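Local atomic coordinates of putative sugar binding protein (Bacteroides vulgatus ATCC 8482, PDB entry 3KEZ), a protein that probably binds sugars or related nutrients at the bacterial outer membrane, as a calcium-containing member of the SusD family. Residues S16-I30 with L94-E108. Sequence-based numbering, arbitrary orientation.
Sequences SINVLSDIEFTLNGI and LILMNVDKLSIDEDE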
ATOM      1  N   SER A  16     -17.439   6.297 -25.653  1.00 19.00           N
ATOM      2  CA  SER A  16     -17.922   6.324 -24.273  1.00 17.07           C
ATOM      3  C   SER A  16     -17.715   7.643 -23.523  1.00 17.25           C
ATOM      4  O   SER A  16     -18.334   7.834 -22.488  1.00 19.72           O
ATOM      5  CB  SER A  16     -17.316   5.180 -23.490  1.00 18.34           C
ATOM      6  OG  SER A  16     -15.931   5.328 -23.434  1.00 19.43           O
ATOM      7  N   ILE A  17     -16.860   8.544 -24.007  1.00 15.61           N
ATOM      8  CA  ILE A  17     -16.645   9.811 -23.310  1.00 15.25           C
ATOM      9  C   ILE A  17     -17.068  10.947 -24.242  1.00 18.21           C
ATOM     10  O   ILE A  17     -16.496  11.128 -25.311  1.00 19.18           O
ATOM     11  CB  ILE A  17     -15.167   9.974 -22.860  1.00 17.61           C
ATOM     12  CG1 ILE A  17     -14.689   8.747 -22.073  1.00 12.82           C
ATOM     13  CG2 ILE A  17     -14.954  11.265 -22.039  1.00 12.42           C
ATOM     14  CD1 ILE A  17     -15.234   8.603 -20.705  1.00 12.23           C
ATOM     15  N   ASN A  18     -18.118  11.658 -23.845  1.00 18.81           N
ATOM     16  CA  ASN A  18     -18.616  12.805 -24.549  1.00 18.52           C
ATOM     17  C   ASN A  18     -18.684  14.062 -23.679  1.00 18.28           C
ATOM     18  O   ASN A  18     -18.540  15.162 -24.187  1.00 20.12           O
ATOM     19  CB  ASN A  18     -20.010  12.482 -25.072  1.00 18.17           C
ATOM     20  CG  ASN A  18     -19.980  11.463 -26.193  1.00 27.06           C
ATOM     21  OD1 ASN A  18     -20.711  10.481 -26.166  1.00 31.13           O
ATOM     22  ND2 ASN A  18     -19.137  11.702 -27.192  1.00 29.39           N
ATOM     23  N   VAL A  19     -18.937  13.902 -22.383  1.00 17.15           N
ATOM     24  CA  VAL A  19     -19.093  15.026 -21.460  1.00 15.06           C
ATOM     25  C   VAL A  19     -18.337  14.693 -20.181  1.00 16.97           C
ATOM     26  O   VAL A  19     -17.966  13.539 -19.953  1.00 13.36           O
ATOM     27  CB  VAL A  19     -20.590  15.267 -21.151  1.00 14.87           C
ATOM     28  CG1 VAL A  19     -21.324  15.707 -22.394  1.00 14.37           C
ATOM     29  CG2 VAL A  19     -21.252  13.985 -20.631  1.00 15.03           C
ATOM     30  N   LEU A  20     -18.099  15.694 -19.340  1.00 18.00           N
ATOM     31  CA  LEU A  20     -17.320  15.484 -18.118  1.00 16.75           C
ATOM     32  C   LEU A  20     -17.865  14.383 -17.223  1.00 17.58           C
ATOM     33  O   LEU A  20     -17.104  13.625 -16.615  1.00 16.92           O
ATOM     34  CB  LEU A  20     -17.213  16.774 -17.293  1.00 16.98           C
ATOM     35  CG  LEU A  20     -15.927  17.606 -17.373  1.00 19.74           C
ATOM     36  CD1 LEU A  20     -15.882  18.504 -16.171  1.00 20.47           C
ATOM     37  CD2 LEU A  20     -14.666  16.738 -17.420  1.00 16.22           C
ATOM     38  N   SER A  21     -19.181  14.315 -17.116  1.00 17.20           N
ATOM     39  CA  SER A  21     -19.793  13.374 -16.209  1.00 15.20           C
ATOM     40  C   SER A  21     -19.482  11.923 -16.618  1.00 15.04           C
ATOM     41  O   SER A  21     -19.562  11.008 -15.786  1.00 17.57           O
ATOM     42  CB  SER A  21     -21.297  13.625 -16.193  1.00 14.49           C
ATOM     43  OG  SER A  21     -21.834  13.460 -17.481  1.00 15.58           O
ATOM     44  N   ASP A  22     -19.121  11.717 -17.883  1.00 12.00           N
ATOM     45  CA  ASP A  22     -18.637  10.407 -18.318  1.00 13.85           C
ATOM     46  C   ASP A  22     -17.288  10.067 -17.675  1.00 12.33           C
ATOM     47  O   ASP A  22     -16.990   8.877 -17.401  1.00 11.04           O
ATOM     48  CB  ASP A  22     -18.543  10.319 -19.846  1.00 13.20           C
ATOM     49  CG  ASP A  22     -19.897  10.497 -20.536  1.00 16.22           C
ATOM     50  OD1 ASP A  22     -20.914   9.932 -20.043  1.00 19.04           O
ATOM     51  OD2 ASP A  22     -19.928  11.190 -21.585  1.00 12.83           O
ATOM     52  N   ILE A  23     -16.464  11.096 -17.464  1.00 10.72           N
ATOM     53  CA  ILE A  23     -15.194  10.905 -16.788  1.00 11.73           C
ATOM     54  C   ILE A  23     -15.490  10.525 -15.353  1.00 13.67           C
ATOM     55  O   ILE A  23     -14.884   9.603 -14.835  1.00 11.74           O
ATOM     56  CB  ILE A  23     -14.293  12.144 -16.756  1.00 12.41           C
ATOM     57  CG1 ILE A  23     -14.006  12.646 -18.184  1.00 13.46           C
ATOM     58  CG2 ILE A  23     -12.985  11.783 -15.980  1.00 12.82           C
ATOM     59  CD1 ILE A  23     -13.269  11.641 -19.016  1.00 13.39           C
ATOM     60  N   GLU A  24     -16.448  11.214 -14.728  1.00 15.91           N
ATOM     61  CA  GLU A  24     -16.800  10.937 -13.336  1.00 16.01           C
ATOM     62  C   GLU A  24     -17.334   9.509 -13.211  1.00 15.99           C
ATOM     63  O   GLU A  24     -17.003   8.792 -12.277  1.00 15.52           O
ATOM     64  CB  GLU A  24     -17.822  11.946 -12.803  1.00 15.93           C
ATOM     65  CG  GLU A  24     -17.921  11.916 -11.297  1.00 16.67           C
ATOM     66  N   PHE A  25     -18.141   9.098 -14.180  1.00 17.03           N
ATOM     67  CA  PHE A  25     -18.663   7.735 -14.243  1.00 15.27           C
ATOM     68  C   PHE A  25     -17.555   6.709 -14.380  1.00 15.46           C
ATOM     69  O   PHE A  25     -17.560   5.671 -13.712  1.00  9.38           O
ATOM     70  CB  PHE A  25     -19.613   7.601 -15.444  1.00 16.92           C
ATOM     71  CG  PHE A  25     -20.154   6.211 -15.616  1.00 22.03           C
ATOM     72  CD1 PHE A  25     -21.243   5.780 -14.864  1.00 28.14           C
ATOM     73  CD2 PHE A  25     -19.564   5.328 -16.505  1.00 25.79           C
ATOM     74  CE1 PHE A  25     -21.742   4.505 -15.014  1.00 27.17           C
ATOM     75  CE2 PHE A  25     -20.044   4.040 -16.644  1.00 25.63           C
ATOM     76  CZ  PHE A  25     -21.143   3.633 -15.898  1.00 29.02           C
ATOM     77  N   THR A  26     -16.580   7.005 -15.230  1.00 13.87           N
ATOM     78  CA  THR A  26     -15.465   6.103 -15.410  1.00 10.62           C
ATOM     79  C   THR A  26     -14.664   6.013 -14.102  1.00 12.20           C
ATOM     80  O   THR A  26     -14.296   4.914 -13.709  1.00 12.37           O
ATOM     81  CB  THR A  26     -14.575   6.517 -16.597  1.00  9.41           C
ATOM     82  OG1 THR A  26     -15.390   6.669 -17.766  1.00  8.19           O
ATOM     83  CG2 THR A  26     -13.488   5.460 -16.885  1.00  9.42           C
ATOM     84  N   LEU A  27     -14.433   7.144 -13.414  1.00 13.49           N
ATOM     85  CA  LEU A  27     -13.680   7.109 -12.139  1.00 13.69           C
ATOM     86  C   LEU A  27     -14.434   6.284 -11.090  1.00 13.61           C
ATOM     87  O   LEU A  27     -13.832   5.504 -10.374  1.00 13.39           O
ATOM     88  CB  LEU A  27     -13.315   8.503 -11.582  1.00 14.10           C
ATOM     89  CG  LEU A  27     -12.017   9.098 -12.140  1.00 14.01           C
ATOM     90  CD1 LEU A  27     -11.907  10.654 -11.869  1.00 10.25           C
ATOM     91  CD2 LEU A  27     -10.782   8.258 -11.652  1.00 10.89           C
ATOM     92  N   ASN A  28     -15.745   6.450 -11.032  1.00 14.94           N
ATOM     93  CA  ASN A  28     -16.535   5.697 -10.085  1.00 15.67           C
ATOM     94  C   ASN A  28     -16.368   4.202 -10.300  1.00 13.52           C
ATOM     95  O   ASN A  28     -16.210   3.461  -9.332  1.00 12.36           O
ATOM     96  CB  ASN A  28     -18.016   6.093 -10.169  1.00 18.67           C
ATOM     97  CG  ASN A  28     -18.270   7.537  -9.742  1.00 16.69           C
ATOM     98  OD1 ASN A  28     -17.523   8.102  -8.955  1.00 28.08           O
ATOM     99  ND2 ASN A  28     -19.335   8.134 -10.263  1.00 32.33           N
ATOM    100  N   GLY A  29     -16.383   3.766 -11.560  1.00 10.12           N
ATOM    101  CA  GLY A  29     -16.088   2.377 -11.887  1.00 13.95           C
ATOM    102  C   GLY A  29     -14.716   1.944 -11.400  1.00 15.25           C
ATOM    103  O   GLY A  29     -14.562   0.844 -10.864  1.00 12.23           O
ATOM    104  N   ILE A  30     -13.715   2.820 -11.575  1.00 13.37           N
ATOM    105  CA  ILE A  30     -12.342   2.508 -11.152  1.00 11.54           C
ATOM    106  C   ILE A  30     -12.309   2.280  -9.616  1.00 11.24           C
ATOM    107  O   ILE A  30     -11.847   1.273  -9.155  1.00 12.78           O
ATOM    108  CB  ILE A  30     -11.338   3.617 -11.600  1.00 11.79           C
ATOM    109  CG1 ILE A  30     -11.097   3.548 -13.120  1.00 14.37           C
ATOM    110  CG2 ILE A  30     -10.041   3.509 -10.845  1.00  6.58           C
ATOM    111  CD1 ILE A  30     -10.711   4.902 -13.778  1.00 12.78           C
ATOM    112  N   LEU A  94      -8.524   5.314 -20.693  1.00 10.10           N
ATOM    113  CA  LEU A  94      -9.760   5.812 -21.301  1.00 11.86           C
ATOM    114  C   LEU A  94      -9.981   7.267 -20.922  1.00 10.70           C
ATOM    115  O   LEU A  94     -10.247   8.111 -21.802  1.00 13.69           O
ATOM    116  CB  LEU A  94     -10.971   4.969 -20.890  1.00 11.39           C
ATOM    117  CG  LEU A  94     -12.327   5.402 -21.466  1.00 11.21           C
ATOM    118  CD1 LEU A  94     -12.348   5.332 -23.009  1.00 11.30           C
ATOM    119  CD2 LEU A  94     -13.452   4.568 -20.873  1.00 16.11           C
ATOM    120  N   ILE A  95      -9.853   7.577 -19.637  1.00 10.67           N
ATOM    121  CA  ILE A  95     -10.029   8.946 -19.182  1.00 10.12           C
ATOM    122  C   ILE A  95      -8.966   9.843 -19.810  1.00  9.00           C
ATOM    123  O   ILE A  95      -9.269  10.917 -20.345  1.00  9.39           O
ATOM    124  CB  ILE A  95      -9.939   9.078 -17.635  1.00  7.98           C
ATOM    125  CG1 ILE A  95     -11.223   8.583 -16.998  1.00  9.66           C
ATOM    126  CG2 ILE A  95      -9.673  10.563 -17.200  1.00  9.84           C
ATOM    127  CD1 ILE A  95     -11.103   8.283 -15.459  1.00 15.55           C
ATOM    128  N   LEU A  96      -7.718   9.406 -19.728  1.00 12.31           N
ATOM    129  CA  LEU A  96      -6.589  10.293 -20.047  1.00 10.13           C
ATOM    130  C   LEU A  96      -6.529  10.605 -21.541  1.00 12.23           C
ATOM    131  O   LEU A  96      -6.144  11.708 -21.911  1.00 10.22           O
ATOM    132  CB  LEU A  96      -5.267   9.732 -19.497  1.00 12.04           C
ATOM    133  CG  LEU A  96      -5.240   9.807 -17.968  1.00 12.99           C
ATOM    134  CD1 LEU A  96      -4.061   9.055 -17.379  1.00  9.46           C
ATOM    135  CD2 LEU A  96      -5.312  11.327 -17.513  1.00  8.08           C
HETATM  136  N   MSE A  97      -6.977   9.666 -22.385  1.00  8.72           N
HETATM  137  CA  MSE A  97      -6.986   9.886 -23.812  1.00 11.17           C
HETATM  138  C   MSE A  97      -8.132  10.811 -24.251  1.00 13.73           C
HETATM  139  O   MSE A  97      -8.169  11.265 -25.402  1.00 16.42           O
HETATM  140  CB  MSE A  97      -7.102   8.544 -24.556  1.00 10.62           C
HETATM  141  CG  MSE A  97      -5.911   7.615 -24.416  1.00 14.00           C
HETATM  142 SE   MSE A  97      -6.357   5.885 -25.188  0.75 12.29          SE
HETATM  143  CE  MSE A  97      -6.128   6.330 -27.021  1.00 16.89           C
ATOM    144  N   ASN A  98      -9.053  11.110 -23.351  1.00 10.44           N
ATOM    145  CA  ASN A  98     -10.260  11.840 -23.724  1.00 13.00           C
ATOM    146  C   ASN A  98     -10.468  13.137 -22.985  1.00 13.57           C
ATOM    147  O   ASN A  98     -10.982  14.098 -23.556  1.00 14.23           O
ATOM    148  CB  ASN A  98     -11.480  10.922 -23.567  1.00 10.50           C
ATOM    149  CG  ASN A  98     -11.596   9.950 -24.702  1.00 18.58           C
ATOM    150  OD1 ASN A  98     -12.109  10.286 -25.769  1.00 18.20           O
ATOM    151  ND2 ASN A  98     -11.078   8.749 -24.506  1.00  9.99           N
ATOM    152  N   VAL A  99     -10.010  13.190 -21.740  1.00 13.10           N
ATOM    153  CA  VAL A  99     -10.359  14.283 -20.870  1.00 15.18           C
ATOM    154  C   VAL A  99      -9.936  15.642 -21.408  1.00 16.78           C
ATOM    155  O   VAL A  99     -10.647  16.624 -21.198  1.00 15.85           O
ATOM    156  CB  VAL A  99      -9.811  14.100 -19.411  1.00 14.65           C
ATOM    157  CG1 VAL A  99      -8.298  14.097 -19.401  1.00 13.20           C
ATOM    158  CG2 VAL A  99     -10.362  15.186 -18.526  1.00 14.44           C
ATOM    159  N   ASP A 100      -8.788  15.721 -22.070  1.00 18.25           N
ATOM    160  CA  ASP A 100      -8.298  17.021 -22.563  1.00 17.39           C
ATOM    161  C   ASP A 100      -8.999  17.470 -23.854  1.00 18.08           C
ATOM    162  O   ASP A 100      -8.890  18.609 -24.245  1.00 17.75           O
ATOM    163  CB  ASP A 100      -6.783  16.979 -22.783  1.00 16.79           C
ATOM    164  CG  ASP A 100      -6.006  16.816 -21.482  1.00 17.99           C
ATOM    165  OD1 ASP A 100      -6.478  17.299 -20.429  1.00 15.24           O
ATOM    166  OD2 ASP A 100      -4.905  16.229 -21.526  1.00 22.80           O
ATOM    167  N   LYS A 101      -9.732  16.571 -24.488  1.00 19.37           N
ATOM    168  CA  LYS A 101     -10.455  16.888 -25.700  1.00 21.00           C
ATOM    169  C   LYS A 101     -11.809  17.498 -25.397  1.00 23.06           C
ATOM    170  O   LYS A 101     -12.403  18.116 -26.277  1.00 22.09           O
ATOM    171  CB  LYS A 101     -10.647  15.638 -26.537  1.00 21.35           C
ATOM    172  CG  LYS A 101      -9.327  14.982 -26.974  1.00 29.05           C
ATOM    173  CD  LYS A 101      -9.567  13.625 -27.628  1.00 30.55           C
ATOM    174  CE  LYS A 101      -8.299  13.080 -28.259  1.00 36.10           C
ATOM    175  NZ  LYS A 101      -8.605  12.169 -29.406  1.00 46.16           N
ATOM    176  N   LEU A 102     -12.302  17.322 -24.172  1.00 21.77           N
ATOM    177  CA  LEU A 102     -13.650  17.763 -23.826  1.00 22.09           C
ATOM    178  C   LEU A 102     -13.637  19.278 -23.710  1.00 22.38           C
ATOM    179  O   LEU A 102     -12.823  19.815 -23.001  1.00 24.29           O
ATOM    180  CB  LEU A 102     -14.109  17.122 -22.503  1.00 21.27           C
ATOM    181  CG  LEU A 102     -14.297  15.601 -22.448  1.00 25.72           C
ATOM    182  CD1 LEU A 102     -14.680  15.095 -21.020  1.00 17.86           C
ATOM    183  CD2 LEU A 102     -15.350  15.199 -23.479  1.00 20.96           C
ATOM    184  N   SER A 103     -14.494  19.982 -24.429  1.00 24.82           N
ATOM    185  CA  SER A 103     -14.610  21.418 -24.177  1.00 27.93           C
ATOM    186  C   SER A 103     -15.510  21.639 -22.944  1.00 27.99           C
ATOM    187  O   SER A 103     -16.557  21.022 -22.794  1.00 27.73           O
ATOM    188  CB  SER A 103     -15.073  22.212 -25.406  1.00 30.19           C
ATOM    189  OG  SER A 103     -16.432  22.009 -25.679  1.00 32.06           O
ATOM    190  N   ILE A 104     -15.041  22.485 -22.041  1.00 27.39           N
ATOM    191  CA  ILE A 104     -15.682  22.697 -20.760  1.00 27.07           C
ATOM    192  C   ILE A 104     -15.772  24.204 -20.527  1.00 27.89           C
ATOM    193  O   ILE A 104     -15.181  24.986 -21.276  1.00 27.49           O
ATOM    194  CB  ILE A 104     -14.879  21.999 -19.612  1.00 26.97           C
ATOM    195  CG1 ILE A 104     -13.486  22.600 -19.466  1.00 25.11           C
ATOM    196  CG2 ILE A 104     -14.752  20.481 -19.885  1.00 23.13           C
ATOM    197  CD1 ILE A 104     -12.714  22.015 -18.304  1.00 31.54           C
ATOM    198  N   ASP A 105     -16.505  24.602 -19.495  1.00 28.20           N
ATOM    199  CA  ASP A 105     -16.572  26.009 -19.091  1.00 27.97           C
ATOM    200  C   ASP A 105     -15.351  26.373 -18.267  1.00 27.63           C
ATOM    201  O   ASP A 105     -14.775  25.517 -17.600  1.00 25.54           O
ATOM    202  CB  ASP A 105     -17.813  26.247 -18.243  1.00 28.55           C
ATOM    203  CG  ASP A 105     -19.091  25.814 -18.948  1.00 31.61           C
ATOM    204  OD1 ASP A 105     -19.165  26.009 -20.183  1.00 26.34           O
ATOM    205  OD2 ASP A 105     -20.009  25.286 -18.266  1.00 33.01           O
ATOM    206  N   GLU A 106     -14.992  27.653 -18.298  1.00 27.36           N
ATOM    207  CA  GLU A 106     -13.930  28.219 -17.474  1.00 28.17           C
ATOM    208  C   GLU A 106     -14.023  27.711 -16.034  1.00 26.89           C
ATOM    209  O   GLU A 106     -13.034  27.259 -15.448  1.00 25.72           O
ATOM    210  CB  GLU A 106     -14.026  29.756 -17.515  1.00 30.82           C
ATOM    211  CG  GLU A 106     -12.814  30.541 -16.999  1.00 37.59           C
ATOM    212  CD  GLU A 106     -13.035  32.079 -17.017  1.00 43.70           C
ATOM    213  OE1 GLU A 106     -12.935  32.732 -15.946  1.00 48.88           O
ATOM    214  OE2 GLU A 106     -13.303  32.637 -18.102  1.00 49.52           O
ATOM    215  N   ASP A 107     -15.217  27.752 -15.467  1.00 25.28           N
ATOM    216  CA  ASP A 107     -15.383  27.402 -14.050  1.00 23.74           C
ATOM    217  C   ASP A 107     -15.433  25.885 -13.764  1.00 21.61           C
ATOM    218  O   ASP A 107     -15.683  25.500 -12.633  1.00 22.34           O
ATOM    219  CB  ASP A 107     -16.649  28.065 -13.494  1.00 26.43           C
ATOM    220  CG  ASP A 107     -17.929  27.429 -14.014  1.00 24.31           C
ATOM    221  OD1 ASP A 107     -17.855  26.528 -14.879  1.00 26.71           O
ATOM    222  OD2 ASP A 107     -19.015  27.835 -13.561  1.00 37.77           O
ATOM    223  N   GLU A 108     -15.251  25.051 -14.788  1.00 17.90           N
ATOM    224  CA  GLU A 108     -15.112  23.613 -14.625  1.00 15.52           C
ATOM    225  C   GLU A 108     -13.654  23.156 -14.719  1.00 15.53           C
ATOM    226  O   GLU A 108     -13.367  21.946 -14.643  1.00 12.87           O
ATOM    227  CB  GLU A 108     -15.909  22.888 -15.711  1.00 16.02           C
ATOM    228  CG  GLU A 108     -17.437  23.046 -15.608  1.00 18.10           C
ATOM    229  CD  GLU A 108     -18.199  22.277 -16.689  1.00 17.93           C
ATOM    230  OE1 GLU A 108     -17.933  22.465 -17.901  1.00 16.40           O
ATOM    231  OE2 GLU A 108     -19.081  21.478 -16.309  1.00 29.13           O
TER
HETATM  232  O   HOH W   1     -14.787   8.751 -26.114  1.00 28.07           O
HETATM  233  O   HOH W   2     -14.175  12.589 -26.475  1.00 38.78           O
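A knob-into-hole fit joins the two helices here: Ile95, in the last turn of helix 80-96, drops its side chain among Ile23, Thr26, Leu27 and Ile30 of helix 20-34. Its CG1 branch lies beside the backbone N (chi1 -76°) and, extended at chi2, carries CD1 to Leu27 CG at 3.5 Å, with Ile30 CD1 also against that methyl. The other branch turns to Ile23, where Ile95 CG2 meets Ile23 CG2 at 3.7 Å. Shortening Ile95 to an alanine would take away both branches and is likely to leave a gap among those four side chains, with Leu27 and Ile30 losing the methyl they rest on. Both helices lie in a region whose family match is consistent with the TPR-like helical part of the SusD fold, and helix 109-134 packs on helix 20-34 through Leu115 on Leu27 and Tyr111 on Leu20. Past the helix end, Leu102 reaches back over the start of helix 20-34: its CD1 packs on Ile23 CG1 at 3.8 Å and on Leu20, while CD2 presses against Asn18 O at 3.3 Å. Ile17, in the loop before the helix, lies against Asn98 and Leu94, its CG2 3.8 Å from Asn98 CB. No direct hydrogen bond crosses; two waters do that work, both donating to Asn98 OD1, one accepting from Ile17 N and the other donating to Ile17 O. The amide is held for them by a nearly straight bond from Asn98 ND2 to Leu94 O (2.9 Å, 169°), in the carbonyl plane. Within 16-30, Asp22 OD2 takes the N-H groups of Asn18 and Val19 from opposite faces of its carboxylate, fixing the turn that leads into helix 20-34.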